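Local structure of putative methyl-accepting chemotaxis protein (Salmonella enterica subsp. enterica serovar Typhimurium str. LT2, 6DB1) at residues 55-60 with 100-105. The protein is a putative methyl-accepting chemotaxis protein whose N-terminal ligand-binding domain, the part in the crystal, probably senses chemical signals in the periplasm. Residues are numbered along the deposited sequence; the frame is centred on the assembly and turned at random.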
# COMPACT_ATOMS: atom_id res chain seq x y z
N PRO A 55 15.14 -5.14 11.48
CA PRO A 55 13.88 -5.15 10.72
C PRO A 55 13.49 -3.79 10.10
O PRO A 55 12.99 -3.74 8.97
CB PRO A 55 12.77 -5.57 11.69
CG PRO A 55 13.39 -5.46 13.07
CD PRO A 55 14.89 -5.58 12.86
N ALA A 56 13.68 -2.71 10.85
CA ALA A 56 13.36 -1.39 10.30
C ALA A 56 14.30 -1.12 9.12
O ALA A 56 13.86 -0.68 8.05
CB ALA A 56 13.46 -0.33 11.36
N ARG A 57 15.59 -1.39 9.33
CA ARG A 57 16.61 -1.22 8.29
C ARG A 57 16.19 -2.02 7.04
O ARG A 57 16.45 -1.58 5.92
CB ARG A 57 17.99 -1.70 8.75
CG ARG A 57 18.69 -0.81 9.77
CD ARG A 57 19.91 -1.50 10.37
NE ARG A 57 20.60 -0.66 11.36
CZ ARG A 57 21.58 -1.07 12.17
NH1 ARG A 57 22.11 -0.23 13.04
NH2 ARG A 57 22.00 -2.32 12.12
N GLN A 58 15.60 -3.19 7.26
CA GLN A 58 15.17 -4.04 6.15
C GLN A 58 14.09 -3.33 5.33
O GLN A 58 14.10 -3.38 4.12
CB GLN A 58 14.65 -5.39 6.67
CG GLN A 58 13.94 -6.22 5.61
CD GLN A 58 13.54 -7.58 6.11
OE1 GLN A 58 12.38 -7.98 6.03
NE2 GLN A 58 14.50 -8.30 6.68
N SER A 59 13.15 -2.71 6.03
CA SER A 59 12.06 -2.01 5.38
C SER A 59 12.59 -0.79 4.62
O SER A 59 12.24 -0.59 3.46
CB SER A 59 10.98 -1.66 6.38
OG SER A 59 10.41 -2.85 6.93
N LEU A 60 13.44 0.01 5.26
CA LEU A 60 14.04 1.18 4.63
C LEU A 60 14.76 0.73 3.36
O LEU A 60 14.55 1.30 2.29
CB LEU A 60 15.00 1.85 5.62
CG LEU A 60 15.72 3.11 5.12
CD1 LEU A 60 16.11 4.00 6.28
CD2 LEU A 60 16.94 2.77 4.27
N PRO A 100 16.41 10.15 7.82
CA PRO A 100 16.76 10.82 9.06
C PRO A 100 16.21 10.08 10.29
O PRO A 100 16.98 9.81 11.22
CB PRO A 100 16.16 12.22 8.91
CG PRO A 100 16.27 12.47 7.44
CD PRO A 100 15.95 11.12 6.82
N GLN A 101 14.93 9.73 10.28
CA GLN A 101 14.34 9.04 11.43
C GLN A 101 15.24 7.88 11.87
O GLN A 101 15.50 7.73 13.05
CB GLN A 101 12.96 8.48 11.11
CG GLN A 101 11.88 9.54 10.97
CD GLN A 101 10.51 8.91 11.00
OE1 GLN A 101 10.37 7.75 11.37
NE2 GLN A 101 9.49 9.68 10.64
N MSE A 102 15.69 7.07 10.92
CA MSE A 102 16.54 5.94 11.26
C MSE A 102 17.86 6.32 11.87
O MSE A 102 18.31 5.70 12.82
CB MSE A 102 16.85 5.14 10.01
CG MSE A 102 15.91 3.96 9.94
SE MSE A 102 16.79 2.41 10.75
CE MSE A 102 15.45 2.29 12.17
N GLN A 103 18.50 7.35 11.32
CA GLN A 103 19.79 7.78 11.84
C GLN A 103 19.59 8.45 13.21
O GLN A 103 20.40 8.28 14.13
CB GLN A 103 20.48 8.68 10.80
CG GLN A 103 20.90 7.91 9.55
CD GLN A 103 21.54 8.76 8.47
OE1 GLN A 103 21.22 9.94 8.30
NE2 GLN A 103 22.41 8.14 7.69
N LEU A 104 18.45 9.12 13.35
CA LEU A 104 18.12 9.83 14.57
C LEU A 104 17.66 8.83 15.64
O LEU A 104 17.90 9.04 16.83
CB LEU A 104 17.01 10.83 14.20
CG LEU A 104 17.00 12.17 14.93
CD1 LEU A 104 18.35 12.87 14.83
CD2 LEU A 104 15.92 13.07 14.34
N ALA A 105 17.04 7.73 15.24
CA ALA A 105 16.56 6.73 16.19
C ALA A 105 17.75 6.00 16.83
O ALA A 105 17.65 5.43 17.92
CB ALA A 105 15.63 5.76 15.50
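In this four-helix bundle, segments 55-60 and 100-105 of two antiparallel helices meet through one selenomethionine, Met102, which reaches across to Ala56, Arg57 and Leu60. The bundle is the all-helical form common among the ligand-binding domains of chemotaxis receptors. The short axes run 160° apart in direction and come within 11.2 Å. At this separation the long side chain of Met102 bridges most of the gap. Met102 CG lies against Leu60 CD1 at 3.7 Å. The Met102 chain bends at chi2 (-93°) and again at chi3, which brings Met102 SE to 3.9 Å from Arg57 CG, in the aliphatic part of that side chain. The two side chains cross there at about a right angle. The methyl carbon Met102 CE ends on Ala56 CB at 3.4 Å, tighter than ordinary carbon contact. Leu60 comes to Met102 at a slant. The contact is small and rests on van der Waals packing, burying 171 Å² summed over both sides. Arg57 stays extended from CG to NE, and its NH1 hydrogen-bonds Gln106 OE1, just beyond the second segment. Helix 54-73 supplies Ala56, Arg57 and Leu60, and helix 80-105 supplies Met102. Leu60 also packs on Val98 and Val99 of helix 80-105, while Met102 touches Phe34 and Leu38 of helix 13-46. Gln101 NE2 hydrogen-bonds Thr121 OG1, tying the same turn to helix 110-144.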